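Chloride intracellular channel exc-4 (Caenorhabditis elegans, PDB 2YV9) may insert into membranes to form chloride channels and is required to regulate the size of the excretory canal lumen as the tube grows. Local coordinates at residues 44-49 / 110-115; 182-185 / 190-193; 202-207 / 239-244; 232-237 / 267-272. One frame throughout, in Å; residues are numbered along the deposited sequence.

Interaction 1 of 4, residues 44-49 / 110-115; sequences WMELYA and VPLFEK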
loop_
_atom_site.group_PDB
_atom_site.type_symbol
_atom_site.label_atom_id
_atom_site.label_comp_id
_atom_site.label_asym_id
_atom_site.label_seq_id
_atom_site.Cartn_x
_atom_site.Cartn_y
_atom_site.Cartn_z
ATOM N N TRP A 44 12.356 -3.775 0.643
ATOM C CA TRP A 44 13.769 -3.640 1.017
ATOM C C TRP A 44 14.540 -4.784 0.385
ATOM O O TRP A 44 15.587 -4.540 -0.266
ATOM C CB TRP A 44 13.930 -3.604 2.520
ATOM C CG TRP A 44 15.306 -3.244 3.065
ATOM C CD1 TRP A 44 16.520 -3.198 2.411
ATOM C CD2 TRP A 44 15.568 -2.934 4.428
ATOM N NE1 TRP A 44 17.515 -2.818 3.312
ATOM C CE2 TRP A 44 16.938 -2.641 4.552
ATOM C CE3 TRP A 44 14.741 -2.806 5.561
ATOM C CZ2 TRP A 44 17.516 -2.327 5.772
ATOM C CZ3 TRP A 44 15.307 -2.446 6.765
ATOM C CH2 TRP A 44 16.692 -2.222 6.870
ATOM N N MET A 45 14.005 -6.018 0.465
ATOM C CA MET A 45 14.722 -7.101 -0.217
ATOM C C MET A 45 14.903 -6.843 -1.714
ATOM O O MET A 45 15.995 -7.077 -2.298
ATOM C CB MET A 45 13.993 -8.431 -0.041
ATOM C CG MET A 45 14.031 -8.949 1.389
ATOM S SD MET A 45 13.311 -10.535 1.761
ATOM C CE MET A 45 14.212 -11.579 0.646
ATOM N N GLU A 46 13.864 -6.350 -2.360
ATOM C CA GLU A 46 13.965 -6.035 -3.796
ATOM C C GLU A 46 15.013 -4.926 -4.052
ATOM O O GLU A 46 15.863 -5.008 -4.973
ATOM C CB GLU A 46 12.597 -5.667 -4.326
ATOM C CG GLU A 46 11.609 -6.850 -4.349
ATOM C CD GLU A 46 10.190 -6.464 -4.721
ATOM O OE1 GLU A 46 9.945 -5.265 -5.016
ATOM O OE2 GLU A 46 9.347 -7.363 -4.731
ATOM N N LEU A 47 14.929 -3.848 -3.297
ATOM C CA LEU A 47 15.954 -2.797 -3.406
ATOM C C LEU A 47 17.375 -3.320 -3.167
ATOM O O LEU A 47 18.307 -2.898 -3.873
ATOM C CB LEU A 47 15.645 -1.638 -2.472
ATOM C CG LEU A 47 14.416 -0.863 -2.993
ATOM C CD1 LEU A 47 13.935 0.167 -1.918
ATOM C CD2 LEU A 47 14.624 -0.130 -4.263
ATOM N N TYR A 48 17.545 -4.224 -2.220
ATOM C CA TYR A 48 18.866 -4.798 -1.924
ATOM C C TYR A 48 19.373 -5.579 -3.135
ATOM O O TYR A 48 20.553 -5.499 -3.487
ATOM C CB TYR A 48 18.866 -5.706 -0.672
ATOM C CG TYR A 48 20.257 -5.864 -0.115
ATOM C CD1 TYR A 48 20.706 -5.066 0.943
ATOM C CD2 TYR A 48 21.138 -6.782 -0.657
ATOM C CE1 TYR A 48 21.989 -5.181 1.420
ATOM C CE2 TYR A 48 22.430 -6.910 -0.176
ATOM C CZ TYR A 48 22.857 -6.111 0.857
ATOM O OH TYR A 48 24.161 -6.252 1.359
ATOM N N ALA A 49 18.483 -6.325 -3.787
ATOM C CA ALA A 49 18.871 -7.056 -5.008
ATOM C C ALA A 49 19.507 -6.099 -6.022
ATOM O O ALA A 49 20.544 -6.401 -6.628
ATOM C CB ALA A 49 17.670 -7.775 -5.663
ATOM N N VAL A 110 17.364 -7.806 -14.885
ATOM C CA VAL A 110 17.374 -8.538 -13.632
ATOM C C VAL A 110 16.106 -9.369 -13.503
ATOM O O VAL A 110 15.021 -8.858 -13.700
ATOM C CB VAL A 110 17.450 -7.591 -12.448
ATOM C CG1 VAL A 110 17.542 -8.383 -11.148
ATOM C CG2 VAL A 110 18.654 -6.621 -12.650
ATOM N N PRO A 111 16.238 -10.671 -13.257
ATOM C CA PRO A 111 15.107 -11.584 -13.214
ATOM C C PRO A 111 14.365 -11.594 -11.886
ATOM O O PRO A 111 14.033 -12.657 -11.336
ATOM C CB PRO A 111 15.787 -12.954 -13.432
ATOM C CG PRO A 111 17.024 -12.817 -12.766
ATOM C CD PRO A 111 17.505 -11.407 -13.066
ATOM N N LEU A 112 14.063 -10.411 -11.396
ATOM C CA LEU A 112 13.497 -10.273 -10.052
ATOM C C LEU A 112 11.989 -10.460 -9.999
ATOM O O LEU A 112 11.455 -10.803 -8.939
ATOM C CB LEU A 112 13.892 -8.909 -9.504
ATOM C CG LEU A 112 13.482 -8.480 -8.097
ATOM C CD1 LEU A 112 13.989 -9.417 -7.011
ATOM C CD2 LEU A 112 13.987 -7.026 -7.812
ATOM N N PHE A 113 11.293 -10.217 -11.110
ATOM C CA PHE A 113 9.842 -10.306 -11.124
ATOM C C PHE A 113 9.383 -11.326 -12.106
ATOM O O PHE A 113 9.820 -11.318 -13.283
ATOM C CB PHE A 113 9.187 -8.988 -11.469
ATOM C CG PHE A 113 9.372 -7.954 -10.421
ATOM C CD1 PHE A 113 8.494 -7.864 -9.362
ATOM C CD2 PHE A 113 10.454 -7.101 -10.469
ATOM C CE1 PHE A 113 8.672 -6.902 -8.408
ATOM C CE2 PHE A 113 10.665 -6.152 -9.508
ATOM C CZ PHE A 113 9.778 -6.045 -8.477
ATOM N N GLU A 114 8.498 -12.177 -11.607
ATOM C CA GLU A 114 7.823 -13.210 -12.398
ATOM C C GLU A 114 6.372 -13.312 -11.957
ATOM O O GLU A 114 5.991 -12.732 -10.941
ATOM C CB GLU A 114 8.498 -14.552 -12.193
ATOM C CG GLU A 114 9.907 -14.641 -12.630
ATOM C CD GLU A 114 10.093 -14.483 -14.106
ATOM O OE1 GLU A 114 9.099 -14.596 -14.870
ATOM O OE2 GLU A 114 11.245 -14.230 -14.489
ATOM N N LYS A 115 5.541 -13.963 -12.762
ATOM C CA LYS A 115 4.154 -14.247 -12.392
ATOM C C LYS A 115 3.951 -15.747 -12.223
ATOM O O LYS A 115 4.335 -16.553 -13.067
ATOM C CB LYS A 115 3.165 -13.677 -13.404
ATOM C CG LYS A 115 2.849 -12.210 -13.195
ATOM C CD LYS A 115 1.971 -11.988 -11.953
ATOM C CE LYS A 115 1.739 -10.503 -11.684
ATOM N NZ LYS A 115 1.702 -10.185 -10.224
#

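Interaction 2 of 4, residues 182-185 / 190-193; sequences YLLG and EYDC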
loop_
_atom_site.group_PDB
_atom_site.type_symbol
_atom_site.label_atom_id
_atom_site.label_comp_id
_atom_site.label_asym_id
_atom_site.label_seq_id
_atom_site.Cartn_x
_atom_site.Cartn_y
_atom_site.Cartn_z
ATOM N N TYR A 182 15.714 -20.916 -4.825
ATOM C CA TYR A 182 14.614 -20.000 -4.498
ATOM C C TYR A 182 13.290 -20.643 -4.927
ATOM O O TYR A 182 13.291 -21.766 -5.431
ATOM C CB TYR A 182 14.892 -18.577 -5.075
ATOM C CG TYR A 182 16.117 -17.920 -4.406
ATOM C CD1 TYR A 182 15.980 -17.233 -3.182
ATOM C CD2 TYR A 182 17.379 -18.007 -4.957
ATOM C CE1 TYR A 182 17.072 -16.670 -2.539
ATOM C CE2 TYR A 182 18.491 -17.442 -4.321
ATOM C CZ TYR A 182 18.325 -16.768 -3.094
ATOM O OH TYR A 182 19.393 -16.190 -2.450
ATOM N N LEU A 183 12.150 -19.985 -4.701
ATOM C CA LEU A 183 10.866 -20.596 -4.873
ATOM C C LEU A 183 10.607 -20.937 -6.328
ATOM O O LEU A 183 9.998 -21.966 -6.610
ATOM C CB LEU A 183 9.745 -19.688 -4.326
ATOM C CG LEU A 183 8.352 -20.263 -4.152
ATOM C CD1 LEU A 183 8.325 -21.421 -3.182
ATOM C CD2 LEU A 183 7.398 -19.171 -3.680
ATOM N N LEU A 184 11.064 -20.085 -7.234
ATOM C CA LEU A 184 10.804 -20.284 -8.686
ATOM C C LEU A 184 11.975 -20.723 -9.527
ATOM O O LEU A 184 11.799 -21.052 -10.716
ATOM C CB LEU A 184 10.301 -18.986 -9.272
ATOM C CG LEU A 184 8.809 -18.717 -9.164
ATOM C CD1 LEU A 184 8.281 -18.781 -7.727
ATOM C CD2 LEU A 184 8.528 -17.371 -9.875
ATOM N N GLY A 185 13.172 -20.695 -8.970
ATOM C CA GLY A 185 14.365 -20.988 -9.722
ATOM C C GLY A 185 15.601 -20.603 -8.958
ATOM O O GLY A 185 15.577 -20.577 -7.697
ATOM N N GLU A 190 10.297 -11.640 -6.451
ATOM C CA GLU A 190 9.366 -10.974 -5.535
ATOM C C GLU A 190 8.655 -11.980 -4.607
ATOM O O GLU A 190 8.396 -11.681 -3.426
ATOM C CB GLU A 190 8.389 -10.070 -6.281
ATOM C CG GLU A 190 7.039 -10.724 -6.717
ATOM C CD GLU A 190 7.113 -11.426 -8.032
ATOM O OE1 GLU A 190 6.022 -11.643 -8.650
ATOM O OE2 GLU A 190 8.239 -11.772 -8.442
ATOM N N TYR A 191 8.406 -13.202 -5.085
ATOM C CA TYR A 191 7.764 -14.199 -4.252
ATOM C C TYR A 191 8.612 -14.599 -3.045
ATOM O O TYR A 191 8.073 -14.835 -1.976
ATOM C CB TYR A 191 7.339 -15.382 -5.056
ATOM C CG TYR A 191 6.323 -14.995 -6.112
ATOM C CD1 TYR A 191 5.111 -14.458 -5.769
ATOM C CD2 TYR A 191 6.583 -15.228 -7.468
ATOM C CE1 TYR A 191 4.165 -14.129 -6.721
ATOM C CE2 TYR A 191 5.660 -14.856 -8.442
ATOM C CZ TYR A 191 4.423 -14.342 -8.057
ATOM O OH TYR A 191 3.437 -13.994 -8.967
ATOM N N ASP A 192 9.941 -14.659 -3.197
ATOM C CA ASP A 192 10.844 -14.851 -2.050
ATOM C C ASP A 192 10.786 -13.686 -1.111
ATOM O O ASP A 192 10.913 -13.858 0.115
ATOM C CB ASP A 192 12.239 -15.006 -2.541
ATOM C CG ASP A 192 12.327 -16.179 -3.541
ATOM O OD1 ASP A 192 11.989 -17.320 -3.162
ATOM O OD2 ASP A 192 12.659 -15.931 -4.731
ATOM N N CYS A 193 10.632 -12.505 -1.699
ATOM C CA CYS A 193 10.602 -11.269 -0.926
ATOM C C CYS A 193 9.325 -11.233 -0.049
ATOM O O CYS A 193 9.286 -10.509 0.964
ATOM C CB CYS A 193 10.727 -10.085 -1.785
ATOM S SG CYS A 193 12.349 -10.018 -2.629
HETATM O O HOH W 1 12.255 -17.357 -6.865
#

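Interaction 3 of 4, residues 202-207 / 239-244; sequences IRIIGL and PADQDI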
loop_
_atom_site.group_PDB
_atom_site.type_symbol
_atom_site.label_atom_id
_atom_site.label_comp_id
_atom_site.label_asym_id
_atom_site.label_seq_id
_atom_site.Cartn_x
_atom_site.Cartn_y
_atom_site.Cartn_z
ATOM N N ILE A 202 6.649 -16.645 11.018
ATOM C CA ILE A 202 5.950 -17.790 11.533
ATOM C C ILE A 202 6.881 -18.552 12.487
ATOM O O ILE A 202 6.452 -19.048 13.535
ATOM C CB ILE A 202 5.497 -18.709 10.372
ATOM C CG1 ILE A 202 4.335 -18.037 9.676
ATOM C CG2 ILE A 202 5.103 -20.004 10.867
ATOM C CD1 ILE A 202 3.865 -18.700 8.372
ATOM N N ARG A 203 8.177 -18.665 12.130
ATOM C CA ARG A 203 9.112 -19.408 12.976
ATOM C C ARG A 203 9.291 -18.745 14.351
ATOM O O ARG A 203 9.143 -19.372 15.400
ATOM C CB ARG A 203 10.476 -19.533 12.303
ATOM C CG ARG A 203 11.190 -20.806 12.648
ATOM C CD ARG A 203 12.095 -20.709 13.821
ATOM N NE ARG A 203 12.571 -22.022 14.273
ATOM C CZ ARG A 203 13.837 -22.325 14.554
ATOM N NH1 ARG A 203 14.802 -21.438 14.448
ATOM N NH2 ARG A 203 14.134 -23.530 15.013
ATOM N N ILE A 204 9.577 -17.456 14.323
ATOM C CA ILE A 204 9.783 -16.672 15.561
ATOM C C ILE A 204 8.521 -16.636 16.404
ATOM O O ILE A 204 8.578 -16.857 17.618
ATOM C CB ILE A 204 10.247 -15.238 15.234
ATOM C CG1 ILE A 204 11.597 -15.213 14.511
ATOM C CG2 ILE A 204 10.369 -14.371 16.518
ATOM C CD1 ILE A 204 12.696 -16.033 15.178
ATOM N N ILE A 205 7.382 -16.329 15.800
ATOM C CA ILE A 205 6.121 -16.221 16.566
ATOM C C ILE A 205 5.697 -17.622 17.055
ATOM O O ILE A 205 5.220 -17.811 18.173
ATOM C CB ILE A 205 5.014 -15.547 15.761
ATOM C CG1 ILE A 205 5.377 -14.094 15.501
ATOM C CG2 ILE A 205 3.624 -15.624 16.494
ATOM C CD1 ILE A 205 5.701 -13.288 16.793
ATOM N N GLY A 206 5.885 -18.637 16.215
ATOM C CA GLY A 206 5.657 -19.996 16.699
ATOM C C GLY A 206 6.425 -20.377 17.950
ATOM O O GLY A 206 5.826 -20.880 18.954
ATOM N N LEU A 207 7.739 -20.161 17.937
ATOM C CA LEU A 207 8.577 -20.562 19.086
ATOM C C LEU A 207 8.261 -19.674 20.274
ATOM O O LEU A 207 8.224 -20.160 21.412
ATOM C CB LEU A 207 10.079 -20.523 18.785
ATOM C CG LEU A 207 10.538 -21.668 17.852
ATOM C CD1 LEU A 207 12.041 -21.592 17.718
ATOM C CD2 LEU A 207 10.127 -23.035 18.375
ATOM N N PRO A 239 14.081 -7.868 10.697
ATOM C CA PRO A 239 14.038 -7.245 12.011
ATOM C C PRO A 239 14.499 -8.179 13.080
ATOM O O PRO A 239 14.451 -9.371 12.888
ATOM C CB PRO A 239 12.560 -6.944 12.204
ATOM C CG PRO A 239 11.882 -7.936 11.417
ATOM C CD PRO A 239 12.747 -8.127 10.192
ATOM N N ALA A 240 14.884 -7.624 14.246
ATOM C CA ALA A 240 15.228 -8.457 15.400
ATOM C C ALA A 240 14.019 -9.244 15.938
ATOM O O ALA A 240 12.835 -8.829 15.788
ATOM C CB ALA A 240 15.827 -7.551 16.560
ATOM N N ASP A 241 14.325 -10.394 16.569
ATOM C CA ASP A 241 13.304 -11.246 17.138
ATOM C C ASP A 241 12.295 -10.464 17.995
ATOM O O ASP A 241 11.073 -10.651 17.910
ATOM C CB ASP A 241 13.901 -12.307 18.060
ATOM C CG ASP A 241 14.987 -13.156 17.416
ATOM O OD1 ASP A 241 15.043 -13.322 16.148
ATOM O OD2 ASP A 241 15.781 -13.690 18.214
ATOM N N GLN A 242 12.834 -9.574 18.835
ATOM C CA GLN A 242 11.996 -8.852 19.777
ATOM C C GLN A 242 11.030 -7.912 19.088
ATOM O O GLN A 242 9.907 -7.703 19.577
ATOM C CB GLN A 242 12.852 -8.043 20.741
ATOM C CG GLN A 242 13.675 -8.895 21.703
ATOM C CD GLN A 242 14.839 -9.578 21.053
ATOM O OE1 GLN A 242 15.359 -9.142 20.016
ATOM N NE2 GLN A 242 15.313 -10.631 21.694
ATOM N N ASP A 243 11.459 -7.363 17.947
ATOM C CA ASP A 243 10.620 -6.459 17.194
ATOM C C ASP A 243 9.549 -7.218 16.377
ATOM O O ASP A 243 8.477 -6.694 16.129
ATOM C CB ASP A 243 11.450 -5.502 16.332
ATOM C CG ASP A 243 12.375 -4.689 17.169
ATOM O OD1 ASP A 243 11.809 -4.223 18.203
ATOM O OD2 ASP A 243 13.599 -4.630 16.885
ATOM N N ILE A 244 9.838 -8.464 15.983
ATOM C CA ILE A 244 8.827 -9.256 15.336
ATOM C C ILE A 244 7.741 -9.592 16.383
ATOM O O ILE A 244 6.551 -9.434 16.127
ATOM C CB ILE A 244 9.410 -10.567 14.744
ATOM C CG1 ILE A 244 10.402 -10.243 13.609
ATOM C CG2 ILE A 244 8.248 -11.450 14.207
ATOM C CD1 ILE A 244 11.279 -11.456 13.099
#

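Interaction 4 of 4, residues 232-237 / 267-272; sequences AAFIES and KTHTIP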
loop_
_atom_site.group_PDB
_atom_site.type_symbol
_atom_site.label_atom_id
_atom_site.label_comp_id
_atom_site.label_asym_id
_atom_site.label_seq_id
_atom_site.Cartn_x
_atom_site.Cartn_y
_atom_site.Cartn_z
ATOM N N ALA A 232 21.853 -12.124 1.573
ATOM C CA ALA A 232 22.111 -10.837 2.145
ATOM C C ALA A 232 20.857 -9.966 2.109
ATOM O O ALA A 232 20.577 -9.299 3.087
ATOM C CB ALA A 232 23.313 -10.141 1.419
ATOM N N ALA A 233 20.110 -9.984 1.015
ATOM C CA ALA A 233 18.849 -9.158 0.914
ATOM C C ALA A 233 17.915 -9.422 2.093
ATOM O O ALA A 233 17.287 -8.503 2.630
ATOM C CB ALA A 233 18.125 -9.420 -0.389
ATOM N N PHE A 234 17.801 -10.678 2.464
ATOM C CA PHE A 234 16.979 -11.047 3.603
ATOM C C PHE A 234 17.600 -10.606 4.938
ATOM O O PHE A 234 16.937 -9.979 5.818
ATOM C CB PHE A 234 16.703 -12.548 3.609
ATOM C CG PHE A 234 15.938 -12.987 4.837
ATOM C CD1 PHE A 234 14.547 -12.822 4.884
ATOM C CD2 PHE A 234 16.599 -13.431 5.984
ATOM C CE1 PHE A 234 13.853 -13.156 5.995
ATOM C CE2 PHE A 234 15.864 -13.778 7.140
ATOM C CZ PHE A 234 14.479 -13.622 7.111
ATOM N N ILE A 235 18.882 -10.953 5.102
ATOM C CA ILE A 235 19.560 -10.724 6.356
ATOM C C ILE A 235 19.553 -9.239 6.680
ATOM O O ILE A 235 19.219 -8.846 7.832
ATOM C CB ILE A 235 20.987 -11.257 6.333
ATOM C CG1 ILE A 235 21.001 -12.777 6.123
ATOM C CG2 ILE A 235 21.722 -10.898 7.631
ATOM C CD1 ILE A 235 22.414 -13.299 5.725
ATOM N N GLU A 236 19.899 -8.416 5.702
ATOM C CA GLU A 236 20.061 -6.970 5.967
ATOM C C GLU A 236 18.737 -6.294 6.333
ATOM O O GLU A 236 18.714 -5.309 7.077
ATOM C CB GLU A 236 20.721 -6.272 4.775
ATOM C CG GLU A 236 22.210 -6.651 4.624
ATOM C CD GLU A 236 22.994 -6.513 5.912
ATOM O OE1 GLU A 236 23.006 -5.395 6.463
ATOM O OE2 GLU A 236 23.576 -7.524 6.381
ATOM N N SER A 237 17.635 -6.839 5.834
ATOM C CA SER A 237 16.308 -6.233 6.021
ATOM C C SER A 237 15.504 -6.907 7.116
ATOM O O SER A 237 14.332 -6.596 7.285
ATOM C CB SER A 237 15.531 -6.318 4.717
ATOM O OG SER A 237 15.399 -7.695 4.311
ATOM N N LYS A 267 18.836 -11.719 16.506
ATOM C CA LYS A 267 18.261 -12.163 15.272
ATOM C C LYS A 267 18.557 -13.663 15.158
ATOM O O LYS A 267 19.686 -14.059 14.823
ATOM C CB LYS A 267 18.910 -11.488 14.062
ATOM C CG LYS A 267 18.557 -10.057 13.778
ATOM C CD LYS A 267 18.911 -9.743 12.315
ATOM C CE LYS A 267 19.325 -8.305 12.109
ATOM N NZ LYS A 267 19.861 -8.172 10.729
ATOM N N THR A 268 17.556 -14.480 15.439
ATOM C CA THR A 268 17.735 -15.919 15.501
ATOM C C THR A 268 17.580 -16.491 14.097
ATOM O O THR A 268 16.471 -16.618 13.604
ATOM C CB THR A 268 16.704 -16.544 16.451
ATOM O OG1 THR A 268 16.912 -16.038 17.774
ATOM C CG2 THR A 268 16.817 -18.050 16.475
ATOM N N HIS A 269 18.710 -16.803 13.466
ATOM C CA HIS A 269 18.766 -17.422 12.170
ATOM C C HIS A 269 19.451 -18.766 12.277
ATOM O O HIS A 269 20.526 -18.955 11.725
ATOM C CB HIS A 269 19.551 -16.526 11.205
ATOM C CG HIS A 269 18.866 -15.241 10.896
ATOM N ND1 HIS A 269 19.449 -14.232 10.164
ATOM C CD2 HIS A 269 17.620 -14.812 11.206
ATOM C CE1 HIS A 269 18.590 -13.243 10.024
ATOM N NE2 HIS A 269 17.483 -13.557 10.670
ATOM N N THR A 270 18.786 -19.683 12.948
ATOM C CA THR A 270 19.361 -20.958 13.327
ATOM C C THR A 270 18.436 -22.068 12.916
ATOM O O THR A 270 17.276 -22.092 13.298
ATOM C CB THR A 270 19.517 -20.972 14.843
ATOM O OG1 THR A 270 20.523 -20.008 15.179
ATOM C CG2 THR A 270 19.907 -22.340 15.336
ATOM N N ILE A 271 18.967 -23.000 12.143
ATOM C CA ILE A 271 18.268 -24.169 11.706
ATOM C C ILE A 271 18.393 -25.287 12.754
ATOM O O ILE A 271 19.476 -25.499 13.311
ATOM C CB ILE A 271 18.923 -24.689 10.396
ATOM C CG1 ILE A 271 18.963 -23.563 9.341
ATOM C CG2 ILE A 271 18.177 -25.937 9.898
ATOM C CD1 ILE A 271 17.593 -22.953 9.000
ATOM N N PRO A 272 17.296 -26.008 13.042
ATOM C CA PRO A 272 17.469 -27.123 13.978
ATOM C C PRO A 272 18.553 -28.125 13.531
ATOM O O PRO A 272 18.783 -28.352 12.321
ATOM C CB PRO A 272 16.094 -27.793 14.005
ATOM C CG PRO A 272 15.156 -26.688 13.639
ATOM C CD PRO A 272 15.893 -25.868 12.615
#

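Interaction 1 of 4, residues 44-49 / 110-115
Glu46 and Leu112 mark the closest backbone approach, their CA atoms 7.6 Å apart. The first belongs to helix 38-52, the second to an irregular loop that makes an inverse gamma turn centred on Pro111. No hydrogen bond joins the segments, so side chains carry the contact. Leu112 reaches the helix flank with one methyl, CD2, which lies 4.0 Å from Glu46 CB and equally far from Glu46 O; its other methyl, CD1, meets Ala49 CB at 4.3 Å. Glu46 sets its CG beside the backbone N (chi1 -68°), and the extended chain beyond brings the carboxylate across the far end of the Phe113 ring. There OE1 stands 3.6 Å from Phe113 CZ, with carboxylate and ring planes 74° apart. OE1 is buried with no polar partner in the model, a setting that may raise the pKa of the acid. With an alanine here, Phe113 CZ and CE1 would probably lose the carboxylate that lies across them, leaving a gap at the ring's far end. Phe113 also meets the Phe102 ring, and Glu46 touches Cys193. In this glutathione transferase (GST) fold, the loop leads from the thioredoxin-like domain to the helical domain, and here it packs against the helix predicted to become transmembrane.

Interaction 2 of 4, residues 182-185 / 190-193
Asp192 and Leu183 are joined by the one direct hydrogen bond of the contact, Leu183 N to Asp192 OD1, 3.1 Å long with an N-H...O angle of 160°. It enters the syn lone pair of OD1, an oxygen that also bonds Tyr224 OH. The second oxygen works through water: Asp192 OD2 accepts from a water at 2.6 Å, which in turn accepts from Leu184 N at 3.0 Å. With its CG beside the backbone N and anti to the carbonyl carbon (chi1 -57°), Asp192 carries the carboxylate to these two successive loop amides. OD2 further bonds Thr189 N, the Asp-to-Thr half of a capping box, as in GST-fold proteins.

Tyr182 CB lies 3.5 Å from Asp192 OD2, and the Tyr182 ring plane stands 65° from the carboxylate, with OD1 in plane at the ring edge. Apolar contacts complete the join. Leu184 CD2 comes to the edge of the Tyr191 ring, 3.8 Å from CD2 of that tyrosine, while Leu183 CD2 rests 4.0 Å from Tyr191 CB. The hydroxyls of Tyr182 and Tyr191 are bonded to Thr231 and Glu120. Were Asp192 replaced by alanine, Leu183 N and the bridging water would probably lose their acceptor, weakening the hold on the loop. The buried carboxylate, with several donors around it, is likely to remain ionised while it fixes the loop to helix 190-210.

Interaction 3 of 4, residues 202-207 / 239-244
Asp241, whose OD1 lies 3.7 Å from Ile204 CD1, has its other oxygen, OD2, gripped by two hydroxyls, those of Thr268 and Thr266. Ile204 CD1 thus packs against a carboxylate held in place by its hydrogen bonds. Ile204 and Asp241 also mark the closest backbone approach, with CA atoms 6.7 Å apart, and Ile204 CG2 reaches to 4.0 Å from Asp241 O. Apolar contact is carried by Ile244, which enters between two neighbours. Its chain is extended beyond CG1 (chi2 169°), which carries CD1 to 4.0 Å from Ile204 CG1, the two side chains crossing at about a right angle. On its other branch, Ile244 CG2 meets Ile205 CD1 at 4.1 Å, and Ile205 CD1 also lies 4.0 Å from Ile244 O. Ile205 is bent at chi2 (-55°), and this turn brings CD1 toward Ile244. Helix 241-251 starts after Ala240, its N-cap, with Ile244 N bonded to Ala240 O at 3.0 Å. Helix 190-210 is therefore flanked by helix 241-251 through Ile204 and Ile205, and by helix 117-140, where Ile202 and Ile205 touch Phe130.

Interaction 4 of 4, residues 232-237 / 267-272
Phe234 and His269 bring their rings together obliquely, centroids 5.7 Å apart and planes inclined at 46°. One ring atom, Phe234 CE2, does the touching: it lies 3.9 Å from His269 NE2 and 4.0 Å from His269 CE1. Phe234 reaches that spot because its CG stands anti to the backbone N (chi1 176°), which swings the ring out from the helix flank. Over one face of the imidazole, near the rim, sits Lys267 O, 4.1 Å above the plane. The same imidazole stacks with the ring of Tyr229 and meets that of His200 at a steep angle, so it belongs to an aromatic cluster. Ile235 borders the group, its CG2 about 4.6 Å from His269 CE1.

In the helical C-terminal domain of the GST fold, the Phe234-His269 pair fastens the loop ahead of helix 273-280 to the short helix 232-236. A polar tie runs alongside. Lys267, bent at chi3, donates from NZ to Ile235 O over 3.0 Å, with the donor tilted 28° from the carbonyl plane. The acid of Glu236 lies near this ammonium without touching it. Helix 232-236 is itself tied to helix 38-52 through a hydrogen bond between Ser237 OG and Gln41 NE2.

From the N terminus, interaction 1 closes first, over 60 residues holding much of the thioredoxin-like domain, joining helix 38-52 to loop 110-115. Interaction 2 follows in series as a tight closure across four residues leading into helix 190-210. The two touch through Leu112 O and Glu190 N. Interactions 3 and 4, closing loops of 31 and 29 residues, cross, since 232-237 lies between 202-207 and 239-244, while 267-272 comes after both; they meet where Asp241 OD2 bonds Thr268 OG1. None nests within another. Helix 190-210 serves interactions 2 and 3, and Trp44 and Met45 of interaction 1 pack on Ser237 of interaction 4, linking the two domains.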